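Local coordinates for AP endonuclease, family protein 2 (Mycobacterium smegmatis, PDB 5TNV) that binds magnesium in a xylose isomerase-like TIM barrel and may act as an endonuclease, at residues A[110-124]-A[168-182]. Sequence-based numbering, arbitrary orientation.
Sequences IVDVENGEKNLADAH and LRDLAIERVRELGDH
H124 meets E178 and H182 between two neighbouring outer helices of the TIM barrel, 116-133 and 169-185, whose segments run nearly parallel (18°) with axes 10.5 Å apart. Both ring nitrogens of H124 are engaged: NE2 donates to E178 OE2 (2.8 Å), meeting the carboxylate on its anti side and tilted from its plane, while ND1 shares a hydrogen bond with H182 ND1 at 2.7 Å. D128 OD1, one turn further along the first helix, takes up H182 NE2. R175, extended from CG to NE, reaches the loop before helix 116-133 instead, sending NH1 to the carbonyl O of I110 (2.8 Å) in the guanidinium plane and nearly in line with the C=O bond; this pins the loop. A water accepts from NH1 as well, and another accepts from R175 NH2, with only weak bonds onward to D112 O and E117 OE2. I110 CD1 packs against R175 CB and V176 CG2, and V176 in turn touches L190 and L192 of strand 189-193. L120 CD1 lies on L179 CG, and L179 CD2 sits 3.6 Å from the centroid of the H124 ring, almost on its normal, a CH-pi contact.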
ATOM      1  N   ILE A 110      11.339 -26.845 -19.829  1.00  5.88           N
ATOM      2  CA  ILE A 110      11.436 -27.920 -20.810  1.00  6.18           C
ATOM      3  C   ILE A 110      12.855 -28.060 -21.350  1.00  6.58           C
ATOM      4  O   ILE A 110      13.099 -29.019 -22.113  1.00  7.26           O
ATOM      5  CB  ILE A 110      10.372 -27.779 -21.912  1.00  6.43           C
ATOM      6  CG1 ILE A 110      10.626 -26.574 -22.798  1.00  6.97           C
ATOM      7  CG2 ILE A 110       8.974 -27.827 -21.323  1.00  6.92           C
ATOM      8  CD1 ILE A 110       9.567 -26.164 -23.766  1.00  8.10           C
ATOM      9  N   VAL A 111      13.803 -27.204 -20.944  1.00  6.55           N
ATOM     10  CA  VAL A 111      15.216 -27.429 -21.233  1.00  6.77           C
ATOM     11  C   VAL A 111      16.036 -27.522 -19.962  1.00  7.22           C
ATOM     12  O   VAL A 111      17.261 -27.420 -20.026  1.00  7.45           O
ATOM     13  CB  VAL A 111      15.801 -26.416 -22.246  1.00  7.11           C
ATOM     14  CG1 VAL A 111      15.172 -26.590 -23.616  1.00  8.44           C
ATOM     15  CG2 VAL A 111      15.699 -24.977 -21.747  1.00  7.27           C
ATOM     16  N   ASP A 112      15.405 -27.792 -18.818  1.00  6.95           N
ATOM     17  CA  ASP A 112      16.174 -28.159 -17.620  1.00  7.13           C
ATOM     18  C   ASP A 112      17.128 -29.289 -17.969  1.00  7.51           C
ATOM     19  O   ASP A 112      16.735 -30.259 -18.644  1.00  8.46           O
ATOM     20  CB  ASP A 112      15.189 -28.576 -16.541  1.00  7.62           C
ATOM     21  CG  ASP A 112      15.777 -28.757 -15.165  1.00  8.23           C
ATOM     22  OD1 ASP A 112      16.394 -29.838 -14.934  1.00 11.05           O
ATOM     23  OD2 ASP A 112      15.637 -27.826 -14.347  1.00 11.95           O
ATOM     24  N   VAL A 113      18.380 -29.181 -17.518  1.00  8.15           N
ATOM     25  CA  VAL A 113      19.353 -30.215 -17.942  1.00  9.62           C
ATOM     26  C   VAL A 113      18.999 -31.592 -17.406  1.00 10.22           C
ATOM     27  O   VAL A 113      19.135 -32.557 -18.170  1.00 14.77           O
ATOM     28  CB  VAL A 113      20.772 -29.772 -17.535  1.00 10.46           C
ATOM     29  CG1 VAL A 113      21.792 -30.855 -17.888  1.00 12.86           C
ATOM     30  CG2 VAL A 113      21.200 -28.491 -18.243  1.00 10.80           C
ATOM     31  N   GLU A 114      18.575 -31.701 -16.163  1.00  9.75           N
ATOM     32  CA  GLU A 114      18.232 -32.952 -15.574  1.00 10.57           C
ATOM     33  C   GLU A 114      16.804 -33.392 -15.884  1.00 10.53           C
ATOM     34  O   GLU A 114      16.530 -34.562 -16.108  1.00 12.78           O
ATOM     35  CB  GLU A 114      18.425 -32.865 -14.043  1.00 15.65           C
ATOM     36  CG  GLU A 114      19.905 -32.669 -13.707  1.00 19.77           C
ATOM     37  CD  GLU A 114      20.798 -33.803 -14.185  1.00 28.25           C
ATOM     38  OE1 GLU A 114      20.399 -34.977 -13.974  1.00 45.82           O
ATOM     39  OE2 GLU A 114      21.862 -33.477 -14.756  1.00 39.50           O
ATOM     40  N   ASN A 115      15.869 -32.476 -15.840  1.00 10.17           N
ATOM     41  CA  ASN A 115      14.441 -32.812 -15.898  1.00  9.30           C
ATOM     42  C   ASN A 115      13.719 -32.302 -17.100  1.00  8.42           C
ATOM     43  O   ASN A 115      12.480 -32.402 -17.127  1.00  8.27           O
ATOM     44  CB  ASN A 115      13.801 -32.287 -14.584  1.00 11.81           C
ATOM     45  CG  ASN A 115      14.360 -33.089 -13.415  1.00 18.28           C
ATOM     46  OD1 ASN A 115      14.454 -34.316 -13.558  1.00 33.40           O
ATOM     47  ND2 ASN A 115      14.691 -32.345 -12.356  1.00 27.63           N
ATOM     48  N   GLY A 116      14.387 -31.788 -18.121  1.00  8.95           N
ATOM     49  CA  GLY A 116      13.706 -31.186 -19.256  1.00  8.24           C
ATOM     50  C   GLY A 116      12.786 -32.115 -19.989  1.00  7.73           C
ATOM     51  O   GLY A 116      11.673 -31.752 -20.333  1.00  7.72           O
ATOM     52  N   GLU A 117      13.238 -33.358 -20.232  1.00  9.96           N
ATOM     53  CA  GLU A 117      12.370 -34.301 -20.933  1.00  8.96           C
ATOM     54  C   GLU A 117      11.131 -34.668 -20.096  1.00  8.82           C
ATOM     55  O   GLU A 117       9.999 -34.763 -20.620  1.00  8.55           O
ATOM     56  CB  GLU A 117      13.100 -35.575 -21.351  1.00 10.96           C
ATOM     57  CG  GLU A 117      14.148 -35.269 -22.413  1.00 16.66           C
ATOM     58  CD  GLU A 117      14.835 -36.444 -23.018  1.00 20.53           C
ATOM     59  OE1 GLU A 117      14.233 -37.182 -23.779  1.00 26.75           O
ATOM     60  OE2 GLU A 117      16.031 -36.603 -22.788  1.00 35.33           O
ATOM     61  N   LYS A 118      11.288 -34.840 -18.765  1.00  8.70           N
ATOM     62  CA  LYS A 118      10.145 -35.064 -17.867  1.00  8.48           C
ATOM     63  C   LYS A 118       9.191 -33.884 -17.906  1.00  7.19           C
ATOM     64  O   LYS A 118       7.956 -34.059 -17.946  1.00  7.43           O
ATOM     65  CB  LYS A 118      10.651 -35.297 -16.439  1.00  9.41           C
ATOM     66  CG  LYS A 118       9.555 -35.330 -15.391  1.00 13.92           C
ATOM     67  CD  LYS A 118      10.057 -35.435 -13.953  1.00 24.92           C
ATOM     68  CE  LYS A 118       8.998 -35.250 -12.870  1.00 29.77           C
ATOM     69  NZ  LYS A 118       7.636 -35.316 -13.456  1.00 38.44           N
ATOM     70  N   ASN A 119       9.763 -32.667 -17.844  1.00  6.62           N
ATOM     71  CA  ASN A 119       8.924 -31.464 -17.876  1.00  6.31           C
ATOM     72  C   ASN A 119       8.148 -31.320 -19.184  1.00  6.31           C
ATOM     73  O   ASN A 119       6.999 -30.912 -19.176  1.00  6.55           O
ATOM     74  CB  ASN A 119       9.820 -30.243 -17.575  1.00  6.44           C
ATOM     75  CG  ASN A 119      10.356 -30.262 -16.154  1.00  6.46           C
ATOM     76  OD1 ASN A 119       9.826 -30.943 -15.247  1.00  7.58           O
ATOM     77  ND2 ASN A 119      11.431 -29.520 -15.907  1.00  6.56           N
ATOM     78  N   LEU A 120       8.821 -31.678 -20.300  1.00  6.56           N
ATOM     79  CA  LEU A 120       8.138 -31.678 -21.596  1.00  6.79           C
ATOM     80  C   LEU A 120       6.974 -32.643 -21.579  1.00  6.54           C
ATOM     81  O   LEU A 120       5.869 -32.322 -22.064  1.00  6.92           O
ATOM     82  CB  LEU A 120       9.168 -32.009 -22.676  1.00  7.26           C
ATOM     83  CG  LEU A 120       8.626 -32.087 -24.114  1.00  8.48           C
ATOM     84  CD1 LEU A 120       8.158 -30.744 -24.620  1.00  9.75           C
ATOM     85  CD2 LEU A 120       9.709 -32.642 -25.047  1.00  8.98           C
ATOM     86  N   ALA A 121       7.220 -33.868 -21.065  1.00  6.71           N
ATOM     87  CA  ALA A 121       6.161 -34.869 -21.007  1.00  6.91           C
ATOM     88  C   ALA A 121       4.983 -34.401 -20.114  1.00  6.84           C
ATOM     89  O   ALA A 121       3.794 -34.594 -20.442  1.00  7.04           O
ATOM     90  CB  ALA A 121       6.682 -36.208 -20.534  1.00  8.18           C
ATOM     91  N   ASP A 122       5.300 -33.788 -18.972  1.00  6.45           N
ATOM     92  CA  ASP A 122       4.272 -33.246 -18.097  1.00  6.31           C
ATOM     93  C   ASP A 122       3.507 -32.132 -18.769  1.00  6.07           C
ATOM     94  O   ASP A 122       2.280 -32.021 -18.597  1.00  6.62           O
ATOM     95  CB  ASP A 122       4.911 -32.814 -16.757  1.00  6.88           C
ATOM     96  CG  ASP A 122       5.344 -33.962 -15.891  1.00  8.10           C
ATOM     97  OD1 ASP A 122       4.898 -35.098 -16.092  1.00 10.80           O
ATOM     98  OD2 ASP A 122       6.145 -33.688 -14.964  1.00 10.12           O
ATOM     99  N   ALA A 123       4.171 -31.273 -19.535  1.00  6.10           N
ATOM    100  CA  ALA A 123       3.489 -30.213 -20.277  1.00  5.96           C
ATOM    101  C   ALA A 123       2.465 -30.818 -21.249  1.00  5.92           C
ATOM    102  O   ALA A 123       1.333 -30.349 -21.343  1.00  6.08           O
ATOM    103  CB  ALA A 123       4.476 -29.327 -20.955  1.00  6.67           C
ATOM    104  N   HIS A 124       2.883 -31.869 -21.981  1.00  6.44           N
ATOM    105  CA  HIS A 124       1.919 -32.551 -22.862  1.00  6.61           C
ATOM    106  C   HIS A 124       0.727 -33.104 -22.100  1.00  6.21           C
ATOM    107  O   HIS A 124      -0.420 -33.003 -22.549  1.00  6.71           O
ATOM    108  CB  HIS A 124       2.642 -33.659 -23.634  1.00  7.20           C
ATOM    109  CG  HIS A 124       3.408 -33.222 -24.813  1.00  6.95           C
ATOM    110  ND1 HIS A 124       2.801 -32.682 -25.919  1.00  7.60           N
ATOM    111  CD2 HIS A 124       4.760 -33.324 -25.073  1.00  7.59           C
ATOM    112  CE1 HIS A 124       3.752 -32.455 -26.830  1.00  8.04           C
ATOM    113  NE2 HIS A 124       4.919 -32.834 -26.337  1.00  7.52           N
ATOM    114  N   LEU A 168      21.161 -23.940 -25.805  1.00  9.95           N
ATOM    115  CA  LEU A 168      19.895 -24.708 -25.718  1.00 10.31           C
ATOM    116  C   LEU A 168      18.732 -23.919 -26.267  1.00  9.27           C
ATOM    117  O   LEU A 168      17.619 -24.336 -26.212  1.00  9.73           O
ATOM    118  CB  LEU A 168      19.660 -25.199 -24.304  1.00  9.40           C
ATOM    119  CG  LEU A 168      20.636 -26.219 -23.719  1.00 10.65           C
ATOM    120  CD1 LEU A 168      20.293 -26.541 -22.263  1.00 10.99           C
ATOM    121  CD2 LEU A 168      20.685 -27.504 -24.571  1.00 17.17           C
ATOM    122  N   ARG A 169      18.994 -22.741 -26.864  1.00  9.76           N
ATOM    123  CA  ARG A 169      17.872 -21.956 -27.375  1.00  8.93           C
ATOM    124  C   ARG A 169      17.126 -22.648 -28.503  1.00  9.34           C
ATOM    125  O   ARG A 169      15.905 -22.634 -28.590  1.00  8.84           O
ATOM    126  CB  ARG A 169      18.339 -20.560 -27.809  1.00  9.50           C
ATOM    127  CG  ARG A 169      17.256 -19.594 -28.202  1.00  9.65           C
ATOM    128  CD  ARG A 169      17.760 -18.217 -28.620  1.00  9.81           C
ATOM    129  NE  ARG A 169      16.714 -17.285 -29.003  1.00 10.41           N
ATOM    130  CZ  ARG A 169      16.101 -17.145 -30.184  1.00 10.69           C
ATOM    131  NH1 ARG A 169      16.424 -17.929 -31.207  1.00 12.66           N
ATOM    132  NH2 ARG A 169      15.147 -16.244 -30.332  1.00 10.56           N
ATOM    133  N   ASP A 170      17.888 -23.270 -29.432  1.00  9.66           N
ATOM    134  CA  ASP A 170      17.254 -23.979 -30.531  1.00 10.81           C
ATOM    135  C   ASP A 170      16.401 -25.155 -30.016  1.00  9.53           C
ATOM    136  O   ASP A 170      15.285 -25.374 -30.510  1.00  9.89           O
ATOM    137  CB  ASP A 170      18.248 -24.542 -31.569  1.00 15.22           C
ATOM    138  CG  ASP A 170      18.638 -23.461 -32.553  1.00 25.63           C
ATOM    139  OD1 ASP A 170      17.931 -22.440 -32.776  1.00 26.38           O
ATOM    140  OD2 ASP A 170      19.757 -23.741 -33.065  1.00 29.81           O
ATOM    141  N   LEU A 171      16.893 -25.866 -29.011  1.00  9.85           N
ATOM    142  CA  LEU A 171      16.118 -26.961 -28.417  1.00  9.68           C
ATOM    143  C   LEU A 171      14.830 -26.445 -27.773  1.00  8.94           C
ATOM    144  O   LEU A 171      13.741 -27.024 -27.856  1.00  9.23           O
ATOM    145  CB  LEU A 171      16.974 -27.723 -27.410  1.00 10.59           C
ATOM    146  CG  LEU A 171      16.301 -28.967 -26.824  1.00 11.15           C
ATOM    147  CD1 LEU A 171      15.945 -29.950 -27.892  1.00 15.12           C
ATOM    148  CD2 LEU A 171      17.206 -29.567 -25.771  1.00 12.43           C
ATOM    149  N   ALA A 172      14.946 -25.306 -27.085  1.00  8.12           N
ATOM    150  CA  ALA A 172      13.796 -24.645 -26.495  1.00  7.44           C
ATOM    151  C   ALA A 172      12.752 -24.313 -27.540  1.00  7.38           C
ATOM    152  O   ALA A 172      11.575 -24.598 -27.333  1.00  7.72           O
ATOM    153  CB  ALA A 172      14.194 -23.395 -25.726  1.00  8.07           C
ATOM    154  N   ILE A 173      13.161 -23.745 -28.655  1.00  8.28           N
ATOM    155  CA  ILE A 173      12.221 -23.388 -29.730  1.00  7.73           C
ATOM    156  C   ILE A 173      11.541 -24.640 -30.262  1.00  8.24           C
ATOM    157  O   ILE A 173      10.319 -24.690 -30.494  1.00  8.39           O
ATOM    158  CB  ILE A 173      12.920 -22.559 -30.834  1.00  9.44           C
ATOM    159  CG1 ILE A 173      13.288 -21.140 -30.268  1.00 11.15           C
ATOM    160  CG2 ILE A 173      12.077 -22.508 -32.058  1.00 10.64           C
ATOM    161  CD1 ILE A 173      14.206 -20.360 -31.196  1.00 14.39           C
ATOM    162  N   GLU A 174      12.332 -25.703 -30.485  1.00  8.55           N
ATOM    163  CA  GLU A 174      11.803 -26.978 -31.004  1.00  9.26           C
ATOM    164  C   GLU A 174      10.751 -27.516 -30.067  1.00  8.40           C
ATOM    165  O   GLU A 174       9.682 -27.951 -30.518  1.00  8.54           O
ATOM    166  CB  GLU A 174      12.945 -28.000 -31.165  1.00 13.82           C
ATOM    167  CG  GLU A 174      12.651 -29.406 -31.630  1.00 24.47           C
ATOM    168  CD  GLU A 174      13.913 -30.278 -31.584  1.00 32.65           C
ATOM    169  OE1 GLU A 174      15.027 -29.834 -31.943  1.00 41.51           O
ATOM    170  OE2 GLU A 174      13.832 -31.452 -31.169  1.00 43.24           O
ATOM    171  N   ARG A 175      11.055 -27.513 -28.772  1.00  7.90           N
ATOM    172  CA  ARG A 175      10.107 -28.083 -27.790  1.00  8.00           C
ATOM    173  C   ARG A 175       8.868 -27.214 -27.605  1.00  7.17           C
ATOM    174  O   ARG A 175       7.757 -27.713 -27.439  1.00  7.58           O
ATOM    175  CB  ARG A 175      10.821 -28.391 -26.491  1.00  8.06           C
ATOM    176  CG  ARG A 175      11.769 -29.577 -26.666  1.00  9.35           C
ATOM    177  CD  ARG A 175      12.517 -29.908 -25.378  1.00  9.39           C
ATOM    178  NE  ARG A 175      13.317 -31.102 -25.582  1.00 10.27           N
ATOM    179  CZ  ARG A 175      14.180 -31.623 -24.722  1.00 11.00           C
ATOM    180  NH1 ARG A 175      14.370 -31.102 -23.525  1.00 11.04           N
ATOM    181  NH2 ARG A 175      14.909 -32.715 -25.002  1.00 11.92           N
ATOM    182  N   VAL A 176       9.016 -25.897 -27.668  1.00  7.12           N
ATOM    183  CA  VAL A 176       7.866 -24.984 -27.682  1.00  6.90           C
ATOM    184  C   VAL A 176       6.959 -25.293 -28.852  1.00  6.34           C
ATOM    185  O   VAL A 176       5.743 -25.351 -28.683  1.00  7.10           O
ATOM    186  CB  VAL A 176       8.344 -23.504 -27.668  1.00  6.85           C
ATOM    187  CG1 VAL A 176       7.193 -22.603 -28.032  1.00  7.34           C
ATOM    188  CG2 VAL A 176       8.884 -23.175 -26.263  1.00  7.03           C
ATOM    189  N   ARG A 177       7.537 -25.441 -30.051  1.00  6.91           N
ATOM    190  CA  ARG A 177       6.707 -25.752 -31.201  1.00  7.32           C
ATOM    191  C   ARG A 177       5.966 -27.060 -31.073  1.00  7.75           C
ATOM    192  O   ARG A 177       4.813 -27.202 -31.454  1.00  8.03           O
ATOM    193  CB  ARG A 177       7.537 -25.759 -32.488  1.00  8.67           C
ATOM    194  CG  ARG A 177       8.064 -24.397 -32.927  1.00  9.08           C
ATOM    195  CD  ARG A 177       9.125 -24.578 -34.024  1.00 10.95           C
ATOM    196  NE  ARG A 177       9.578 -23.369 -34.592  1.00 14.06           N
ATOM    197  CZ  ARG A 177      10.600 -23.254 -35.408  1.00 18.32           C
ATOM    198  NH1 ARG A 177      11.326 -24.303 -35.732  1.00 20.95           N
ATOM    199  NH2 ARG A 177      10.862 -22.021 -35.846  1.00 24.06           N
ATOM    200  N   GLU A 178       6.647 -28.057 -30.531  1.00  7.62           N
ATOM    201  CA  GLU A 178       6.030 -29.365 -30.297  1.00  8.25           C
ATOM    202  C   GLU A 178       4.828 -29.232 -29.379  1.00  7.37           C
ATOM    203  O   GLU A 178       3.739 -29.799 -29.602  1.00  8.21           O
ATOM    204  CB  GLU A 178       7.074 -30.315 -29.692  1.00 10.16           C
ATOM    205  CG  GLU A 178       6.653 -31.697 -29.389  1.00 13.80           C
ATOM    206  CD  GLU A 178       7.750 -32.507 -28.683  1.00 14.42           C
ATOM    207  OE1 GLU A 178       8.975 -32.290 -28.991  1.00 17.35           O
ATOM    208  OE2 GLU A 178       7.193 -33.262 -27.856  1.00 12.14           O
ATOM    209  N   LEU A 179       4.986 -28.471 -28.277  1.00  7.01           N
ATOM    210  CA  LEU A 179       3.853 -28.204 -27.401  1.00  6.65           C
ATOM    211  C   LEU A 179       2.769 -27.412 -28.080  1.00  6.61           C
ATOM    212  O   LEU A 179       1.572 -27.707 -27.914  1.00  7.05           O
ATOM    213  CB  LEU A 179       4.334 -27.515 -26.103  1.00  6.56           C
ATOM    214  CG  LEU A 179       5.207 -28.391 -25.191  1.00  6.53           C
ATOM    215  CD1 LEU A 179       5.797 -27.505 -24.068  1.00  7.88           C
ATOM    216  CD2 LEU A 179       4.426 -29.549 -24.609  1.00  7.67           C
ATOM    217  N   GLY A 180       3.157 -26.410 -28.866  1.00  6.76           N
ATOM    218  CA  GLY A 180       2.160 -25.648 -29.592  1.00  7.04           C
ATOM    219  C   GLY A 180       1.327 -26.490 -30.561  1.00  6.91           C
ATOM    220  O   GLY A 180       0.108 -26.266 -30.687  1.00  7.16           O
ATOM    221  N   ASP A 181       1.948 -27.446 -31.265  1.00  7.02           N
ATOM    222  CA  ASP A 181       1.173 -28.336 -32.131  1.00  7.22           C
ATOM    223  C   ASP A 181       0.089 -29.062 -31.352  1.00  6.98           C
ATOM    224  O   ASP A 181      -1.068 -29.185 -31.799  1.00  7.64           O
ATOM    225  CB  ASP A 181       2.064 -29.328 -32.857  1.00  8.39           C
ATOM    226  CG  ASP A 181       3.013 -28.793 -33.874  1.00  9.56           C
ATOM    227  OD1 ASP A 181       2.790 -27.679 -34.365  1.00 11.68           O
ATOM    228  OD2 ASP A 181       3.968 -29.516 -34.197  1.00 12.60           O
ATOM    229  N   HIS A 182       0.453 -29.567 -30.179  1.00  7.11           N
ATOM    230  CA  HIS A 182      -0.483 -30.326 -29.318  1.00  7.16           C
ATOM    231  C   HIS A 182      -1.590 -29.411 -28.806  1.00  6.47           C
ATOM    232  O   HIS A 182      -2.765 -29.778 -28.820  1.00  7.04           O
ATOM    233  CB  HIS A 182       0.299 -31.072 -28.258  1.00  6.54           C
ATOM    234  CG  HIS A 182      -0.482 -32.046 -27.447  1.00  6.71           C
ATOM    235  ND1 HIS A 182       0.124 -32.702 -26.403  1.00  7.30           N
ATOM    236  CD2 HIS A 182      -1.759 -32.487 -27.520  1.00  7.28           C
ATOM    237  CE1 HIS A 182      -0.809 -33.512 -25.874  1.00  7.44           C
ATOM    238  NE2 HIS A 182      -1.929 -33.399 -26.523  1.00  7.51           N
TER
HETATM  239  O   HOH W   1      16.527 -31.696 -21.784  1.00 13.29           O
HETATM  240  O   HOH W   2      17.367 -33.594 -23.540  1.00 22.58           O